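Local coordinates for protein PmoF1 (Methylocystis sp. ATCC 49242, PDB 6P17) that probably binds copper as a periplasmic PCu(A)C-type chaperone and is likely to take part in copper handling in a methane-oxidising bacterium, at residues K11-W16 with Y30-N35; E24-F29 with A87-K92; A45-K50 with E102-F107. One frame throughout, in Å; residues are numbered along the deposited sequence.

Contact 1: K11-W16 with Y30-N35; sequences KVEHPW and YAFIHN
The W16 indole takes Y30 over one face: Y30 CD2 sits above the six-membered ring, 3.4 Å from W16 CH2, while Y30 CB makes a CH-pi contact 3.8 Å from the centroid of the five-membered ring. The rings are inclined at 44°, an oblique pair, and H14 O lies in plane at the indole's edge. A chi1 of 64° sets W16 CG between its backbone N and carbonyl carbon and folds the indole back over the neighbouring strand. Further along the same face of the sheet, the H34 imidazole has K11 O at its edge, in plane, and gives its NE2 proton to E13 OE1 (2.8 Å), a His-carboxylate hydrogen bond. The carboxylate stands almost square to the imidazole, at 83°, and is met from above its own plane. E13 OE1 also lies at the edge of the F32 ring, which has K76 as a cation-pi partner.

Beneath these groups the strands of a beta hairpin run antiparallel, with paired backbone bonds at K11/H34, E13/F32 and W16/Y30. The register slips by one between E13 and W16, a beta bulge at which P15 CB meets A31 CB at 4.1 Å. V12 and I33 point to the other face. The H34 bond fixes the imidazole's turn, while K11, in a weak, long ion pair with E4, probably eases the closeness of E13 OE2 to E4 OE2.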
# COMPACT_ATOMS: atom_id res chain seq x y z
N LYS A 11 2.57 1.40 -12.27
CA LYS A 11 3.49 2.29 -11.59
C LYS A 11 2.94 2.57 -10.20
O LYS A 11 1.80 3.02 -10.07
CB LYS A 11 3.68 3.60 -12.35
CG LYS A 11 4.52 4.62 -11.58
CD LYS A 11 4.61 5.95 -12.31
CE LYS A 11 5.40 5.82 -13.59
NZ LYS A 11 5.65 7.17 -14.18
N VAL A 12 3.75 2.34 -9.18
CA VAL A 12 3.42 2.72 -7.81
C VAL A 12 4.06 4.07 -7.55
O VAL A 12 5.29 4.22 -7.63
CB VAL A 12 3.88 1.68 -6.79
CG1 VAL A 12 3.48 2.15 -5.36
CG2 VAL A 12 3.34 0.27 -7.16
N GLU A 13 3.25 5.06 -7.21
CA GLU A 13 3.72 6.44 -7.15
C GLU A 13 3.49 6.99 -5.75
O GLU A 13 2.38 6.91 -5.22
CB GLU A 13 3.01 7.29 -8.20
CG GLU A 13 3.59 8.67 -8.41
CD GLU A 13 2.98 9.34 -9.63
OE1 GLU A 13 1.74 9.38 -9.71
OE2 GLU A 13 3.75 9.79 -10.50
N HIS A 14 4.56 7.49 -5.15
CA HIS A 14 4.53 8.15 -3.85
C HIS A 14 3.84 7.35 -2.74
O HIS A 14 2.89 7.82 -2.11
CB HIS A 14 3.91 9.53 -4.01
CG HIS A 14 4.65 10.39 -4.99
ND1 HIS A 14 5.99 10.23 -5.25
CD2 HIS A 14 4.23 11.40 -5.79
CE1 HIS A 14 6.38 11.11 -6.16
NE2 HIS A 14 5.33 11.84 -6.49
N PRO A 15 4.30 6.13 -2.48
CA PRO A 15 3.76 5.38 -1.34
C PRO A 15 4.15 6.07 -0.04
O PRO A 15 5.25 6.62 0.10
CB PRO A 15 4.43 4.01 -1.46
CG PRO A 15 5.76 4.31 -2.14
CD PRO A 15 5.47 5.45 -3.08
N TRP A 16 3.22 6.04 0.93
CA TRP A 16 3.45 6.68 2.25
C TRP A 16 2.52 6.07 3.30
O TRP A 16 1.61 5.32 2.92
CB TRP A 16 3.27 8.20 2.15
CG TRP A 16 1.88 8.62 1.80
CD1 TRP A 16 1.29 8.59 0.56
CD2 TRP A 16 0.88 9.15 2.70
NE1 TRP A 16 0.01 9.05 0.63
CE2 TRP A 16 -0.27 9.40 1.93
CE3 TRP A 16 0.85 9.42 4.07
CZ2 TRP A 16 -1.44 9.92 2.49
CZ3 TRP A 16 -0.30 9.93 4.62
CH2 TRP A 16 -1.43 10.18 3.84
N TYR A 30 -0.79 4.06 2.12
CA TYR A 30 -1.46 4.82 1.07
C TYR A 30 -0.51 4.94 -0.12
O TYR A 30 0.71 4.80 0.03
CB TYR A 30 -1.84 6.21 1.55
CG TYR A 30 -2.71 6.22 2.80
CD1 TYR A 30 -3.96 5.62 2.81
CD2 TYR A 30 -2.27 6.85 3.96
CE1 TYR A 30 -4.75 5.64 3.94
CE2 TYR A 30 -3.06 6.88 5.10
CZ TYR A 30 -4.30 6.28 5.09
OH TYR A 30 -5.07 6.30 6.22
N ALA A 31 -1.09 5.21 -1.30
CA ALA A 31 -0.30 5.35 -2.52
C ALA A 31 -1.22 5.62 -3.71
O ALA A 31 -2.45 5.47 -3.63
CB ALA A 31 0.55 4.11 -2.83
N PHE A 32 -0.60 6.05 -4.81
CA PHE A 32 -1.22 6.05 -6.13
C PHE A 32 -0.71 4.83 -6.87
O PHE A 32 0.49 4.56 -6.87
CB PHE A 32 -0.83 7.30 -6.92
CG PHE A 32 -1.33 8.59 -6.35
CD1 PHE A 32 -2.49 8.65 -5.61
CD2 PHE A 32 -0.62 9.76 -6.58
CE1 PHE A 32 -2.94 9.86 -5.09
CE2 PHE A 32 -1.07 10.97 -6.08
CZ PHE A 32 -2.23 11.01 -5.33
N ILE A 33 -1.61 4.10 -7.52
CA ILE A 33 -1.22 2.97 -8.36
C ILE A 33 -1.79 3.19 -9.75
O ILE A 33 -3.01 3.21 -9.92
CB ILE A 33 -1.70 1.64 -7.79
CG1 ILE A 33 -1.17 1.48 -6.37
CG2 ILE A 33 -1.17 0.51 -8.66
CD1 ILE A 33 -1.90 0.41 -5.56
N HIS A 34 -0.91 3.33 -10.73
CA HIS A 34 -1.33 3.48 -12.12
C HIS A 34 -1.32 2.12 -12.80
O HIS A 34 -0.43 1.33 -12.58
CB HIS A 34 -0.39 4.41 -12.88
CG HIS A 34 -0.28 5.77 -12.29
ND1 HIS A 34 -0.86 6.88 -12.86
CD2 HIS A 34 0.36 6.22 -11.18
CE1 HIS A 34 -0.58 7.95 -12.14
NE2 HIS A 34 0.16 7.58 -11.11
N ASN A 35 -2.32 1.86 -13.61
CA ASN A 35 -2.28 0.73 -14.55
C ASN A 35 -2.19 1.36 -15.93
O ASN A 35 -3.19 1.89 -16.43
CB ASN A 35 -3.50 -0.17 -14.41
CG ASN A 35 -3.42 -1.40 -15.30
OD1 ASN A 35 -2.55 -1.51 -16.17
ND2 ASN A 35 -4.34 -2.33 -15.10

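Contact 2: E24-F29 with A87-K92; sequences EKNASF and ALLDAK
L88, K25 and A27 bury the most surface where the start of strand 27-35 runs beside residues 87-89 of strand 75-91. A27 and L88 form an antiparallel hydrogen-bonded pair: A27 N reaches L88 O at 2.8 Å, and L88 N returns to A27 O. Their side chains share the inner face, A27 CB lying 4.2 Å from L88 CB, and F29 CB meets L88 CG beside them. F51 and M103 pack against the same leucine, placing L88 in the core with residues of strands 51-57 and 101-107.

Before A27 the chain is loop, and side-chain bonds join the backbone ones. K25 keeps one main-chain link, its O accepting from A91 N at 2.8 Å. Its side chain runs alongside that of D90, bending at chi3 (48°) to bring NZ 3.1 Å from D90 OD1 in a salt bridge; the lysine is poorly ordered. N26 OD1 accepts from D90 N (3.1 Å) in the carbonyl plane, and the amide crosses the L89 side chain, with OD1 3.7 Å from L89 CD2. An alanine in place of N26 would take away this acceptor and probably leave D90 N less firmly held at the corner of the chain. The side-chain bonds thus lie at the solvent end, while A27 and L88 are paired in the interior; the salt bridge of the poorly ordered K25 is likely to add less than the amide and backbone bonds.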
# COMPACT_ATOMS: atom_id res chain seq x y z
N GLU A 24 -0.28 3.54 19.63
CA GLU A 24 -0.90 2.65 18.66
C GLU A 24 0.07 1.56 18.19
O GLU A 24 1.29 1.70 18.26
CB GLU A 24 -1.40 3.45 17.46
CG GLU A 24 -2.85 3.93 17.59
CD GLU A 24 -3.87 2.80 17.50
OE1 GLU A 24 -5.05 3.06 17.81
OE2 GLU A 24 -3.49 1.67 17.13
N LYS A 25 -0.51 0.46 17.71
CA LYS A 25 0.22 -0.68 17.18
C LYS A 25 0.04 -0.87 15.68
O LYS A 25 0.74 -1.70 15.09
CB LYS A 25 -0.21 -1.97 17.88
CG LYS A 25 -0.26 -1.88 19.40
CD LYS A 25 -1.19 -2.95 19.96
CE LYS A 25 -0.91 -4.32 19.34
NZ LYS A 25 -2.12 -5.18 19.26
N ASN A 26 -0.88 -0.14 15.06
CA ASN A 26 -1.21 -0.32 13.65
C ASN A 26 -0.89 0.94 12.87
O ASN A 26 -0.67 2.02 13.44
CB ASN A 26 -2.69 -0.69 13.47
CG ASN A 26 -3.10 -1.90 14.30
OD1 ASN A 26 -2.37 -2.88 14.43
ND2 ASN A 26 -4.30 -1.82 14.87
N ALA A 27 -0.86 0.80 11.54
CA ALA A 27 -0.64 1.92 10.63
C ALA A 27 -1.46 1.70 9.37
O ALA A 27 -2.01 0.61 9.14
CB ALA A 27 0.86 2.08 10.29
N SER A 28 -1.56 2.75 8.56
CA SER A 28 -2.33 2.73 7.31
C SER A 28 -1.43 3.14 6.16
O SER A 28 -0.81 4.21 6.20
CB SER A 28 -3.54 3.66 7.39
OG SER A 28 -4.43 3.23 8.40
N PHE A 29 -1.37 2.29 5.12
CA PHE A 29 -0.54 2.49 3.94
C PHE A 29 -1.36 3.06 2.79
O PHE A 29 -2.47 2.59 2.50
CB PHE A 29 0.12 1.17 3.51
CG PHE A 29 0.76 1.23 2.16
CD1 PHE A 29 2.04 1.74 2.01
CD2 PHE A 29 0.10 0.75 1.03
CE1 PHE A 29 2.66 1.77 0.74
CE2 PHE A 29 0.70 0.78 -0.23
CZ PHE A 29 1.98 1.30 -0.37
N ALA A 87 -4.08 -1.95 5.75
CA ALA A 87 -3.87 -1.83 7.18
C ALA A 87 -2.62 -2.61 7.53
O ALA A 87 -2.48 -3.77 7.15
CB ALA A 87 -5.07 -2.32 7.99
N LEU A 88 -1.69 -1.94 8.20
CA LEU A 88 -0.49 -2.59 8.71
C LEU A 88 -0.72 -2.86 10.19
O LEU A 88 -1.00 -1.92 10.94
CB LEU A 88 0.75 -1.72 8.47
CG LEU A 88 0.97 -1.20 7.04
CD1 LEU A 88 2.30 -0.47 6.90
CD2 LEU A 88 0.88 -2.33 6.01
N LEU A 89 -0.63 -4.12 10.59
CA LEU A 89 -1.06 -4.59 11.90
C LEU A 89 0.11 -5.06 12.76
O LEU A 89 0.99 -5.78 12.29
CB LEU A 89 -2.06 -5.75 11.76
CG LEU A 89 -3.26 -5.43 10.85
CD1 LEU A 89 -4.16 -6.64 10.67
CD2 LEU A 89 -4.03 -4.26 11.41
N ASP A 90 0.10 -4.65 14.04
CA ASP A 90 1.00 -5.20 15.06
C ASP A 90 2.46 -4.85 14.74
O ASP A 90 3.28 -5.71 14.40
CB ASP A 90 0.84 -6.72 15.19
CG ASP A 90 -0.54 -7.13 15.69
OD1 ASP A 90 -0.98 -6.61 16.74
OD2 ASP A 90 -1.19 -7.98 15.04
N ALA A 91 2.77 -3.56 14.89
CA ALA A 91 4.12 -3.06 14.63
C ALA A 91 5.15 -3.77 15.51
O ALA A 91 4.98 -3.86 16.73
CB ALA A 91 4.18 -1.56 14.86
N LYS A 92 6.21 -4.26 14.88
CA LYS A 92 7.29 -4.91 15.62
C LYS A 92 8.28 -3.90 16.18
O LYS A 92 8.68 -3.99 17.34
CB LYS A 92 8.01 -5.92 14.73
CG LYS A 92 7.12 -6.97 14.11
CD LYS A 92 7.95 -8.06 13.43
CE LYS A 92 7.06 -9.15 12.84
NZ LYS A 92 6.14 -9.75 13.86

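Contact 3: A45-K50 with E102-F107; sequences AVKVEK and EMTLVF
V46 and M103 make the tight spot, V46 CG1 pressing on M103 CE at 3.4 Å, closer than usual for two carbons. M103 bends at chi3 (76°), turning CE against V46 CG1, the side chains crossing at a slant; CG1 stands anti to the valine's backbone N (chi1 175°). On the same buried face L105 lies beside V46, L105 CD1 4.1 Å from V46 CG1, and toward the open end V48 CG2 rests alongside M103 CG. V12 and I115 cover L105 from other strands.

These are neighbouring antiparallel strands of a curled beta sheet, consistent with the cupredoxin-like fold of PCu(A)C proteins; K47 and T104 form a hydrogen-bonded pair, with K47 N to T104 O and T104 N to K47 O both 2.8 Å. At the A45 end V106 N still bonds A45 O, but the return bond from A45 N to V106 O is weak, at 3.4 Å.

The other face is more open. K47 CE passes across V106 CG2 at 3.8 Å on its way to a salt bridge with E112. Past V48 water fills in: one molecule bridges E49 N to E102 O, and a second links K50 N to the same E102 O.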
# COMPACT_ATOMS: atom_id res chain seq x y z
N ALA A 45 -1.65 -8.62 -2.08
CA ALA A 45 -1.08 -8.81 -0.77
C ALA A 45 0.04 -7.80 -0.60
O ALA A 45 0.52 -7.20 -1.56
CB ALA A 45 -0.55 -10.23 -0.56
N VAL A 46 0.42 -7.61 0.65
CA VAL A 46 1.52 -6.74 1.01
C VAL A 46 2.31 -7.46 2.09
O VAL A 46 1.74 -8.01 3.04
CB VAL A 46 1.04 -5.37 1.50
CG1 VAL A 46 2.20 -4.52 1.98
CG2 VAL A 46 0.29 -4.66 0.39
N LYS A 47 3.63 -7.48 1.94
CA LYS A 47 4.52 -8.08 2.91
C LYS A 47 5.34 -6.98 3.54
O LYS A 47 5.87 -6.12 2.82
CB LYS A 47 5.45 -9.11 2.25
CG LYS A 47 4.74 -10.19 1.44
CD LYS A 47 5.76 -11.11 0.77
CE LYS A 47 5.13 -11.90 -0.38
NZ LYS A 47 6.14 -12.74 -1.09
N VAL A 48 5.45 -6.98 4.86
CA VAL A 48 6.22 -5.96 5.56
C VAL A 48 6.89 -6.61 6.77
O VAL A 48 6.23 -7.27 7.58
CB VAL A 48 5.33 -4.76 5.96
CG1 VAL A 48 4.13 -5.22 6.75
CG2 VAL A 48 6.14 -3.70 6.71
N GLU A 49 8.21 -6.44 6.86
CA GLU A 49 8.94 -7.11 7.93
C GLU A 49 8.73 -6.44 9.28
O GLU A 49 8.77 -7.13 10.31
CB GLU A 49 10.43 -7.15 7.59
CG GLU A 49 10.85 -8.39 6.82
CD GLU A 49 10.97 -9.62 7.70
OE1 GLU A 49 10.52 -10.71 7.27
OE2 GLU A 49 11.50 -9.50 8.82
N LYS A 50 8.50 -5.13 9.31
CA LYS A 50 8.39 -4.42 10.58
C LYS A 50 6.99 -4.44 11.17
O LYS A 50 6.77 -3.83 12.23
CB LYS A 50 8.86 -2.97 10.41
CG LYS A 50 10.36 -2.85 10.24
CD LYS A 50 10.85 -1.43 10.44
CE LYS A 50 12.34 -1.33 10.16
NZ LYS A 50 12.79 0.09 10.12
N GLU A 102 10.32 -0.37 4.34
CA GLU A 102 10.49 -1.30 3.23
C GLU A 102 9.33 -2.29 3.21
O GLU A 102 8.95 -2.84 4.25
CB GLU A 102 11.83 -2.03 3.35
CG GLU A 102 12.03 -3.12 2.34
CD GLU A 102 13.48 -3.55 2.25
OE1 GLU A 102 14.26 -2.84 1.59
OE2 GLU A 102 13.83 -4.59 2.86
N MET A 103 8.77 -2.50 2.02
CA MET A 103 7.51 -3.21 1.85
C MET A 103 7.53 -3.89 0.50
O MET A 103 8.07 -3.35 -0.47
CB MET A 103 6.28 -2.29 1.90
CG MET A 103 6.01 -1.58 3.22
SD MET A 103 4.75 -0.32 2.89
CE MET A 103 3.29 -1.36 2.79
N THR A 104 6.91 -5.06 0.43
CA THR A 104 6.76 -5.78 -0.83
C THR A 104 5.29 -5.76 -1.21
O THR A 104 4.43 -6.21 -0.44
CB THR A 104 7.27 -7.21 -0.74
OG1 THR A 104 8.69 -7.22 -0.50
CG2 THR A 104 7.01 -7.91 -2.06
N LEU A 105 4.99 -5.21 -2.39
CA LEU A 105 3.65 -5.24 -2.95
C LEU A 105 3.54 -6.42 -3.91
O LEU A 105 4.44 -6.63 -4.73
CB LEU A 105 3.31 -3.94 -3.67
CG LEU A 105 2.66 -2.85 -2.79
CD1 LEU A 105 3.42 -2.63 -1.48
CD2 LEU A 105 2.49 -1.54 -3.56
N VAL A 106 2.46 -7.18 -3.81
CA VAL A 106 2.24 -8.35 -4.66
C VAL A 106 1.03 -8.06 -5.54
O VAL A 106 -0.08 -7.91 -5.03
CB VAL A 106 2.01 -9.64 -3.84
CG1 VAL A 106 1.98 -10.86 -4.76
CG2 VAL A 106 3.05 -9.81 -2.74
N PHE A 107 1.25 -8.05 -6.85
CA PHE A 107 0.18 -7.90 -7.83
C PHE A 107 -0.15 -9.23 -8.49
O PHE A 107 0.75 -10.05 -8.73
CB PHE A 107 0.57 -6.86 -8.89
CG PHE A 107 0.82 -5.50 -8.33
CD1 PHE A 107 -0.23 -4.62 -8.10
CD2 PHE A 107 2.10 -5.09 -8.00
CE1 PHE A 107 -0.01 -3.35 -7.58
CE2 PHE A 107 2.33 -3.83 -7.49
CZ PHE A 107 1.28 -2.96 -7.28
O HOH W 1 9.47 -5.51 4.57
O HOH W 2 9.49 -3.44 7.07
O HOH W 3 12.28 -0.69 6.97

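From the N terminus, strand 10-18 meets strand 27-35 in contact 1, closing a short hairpin loop. Strand 27-35 also begins contact 2, whose wide loop closes only when strand 75-91 returns. Before that, strand 41-48 opens contact 3, which closes at strand 101-107, so contact 2 crosses both contact 1 and contact 3, while contact 1 closes before contact 3 opens. All three reach one curled sheet and meet in its core. F29 of contact 2 touches P15 of contact 1 and M103 of contact 3; V12 packs on L105 and F107. At the edge, K92 N probably bonds to K50 O, joining contacts 2 and 3.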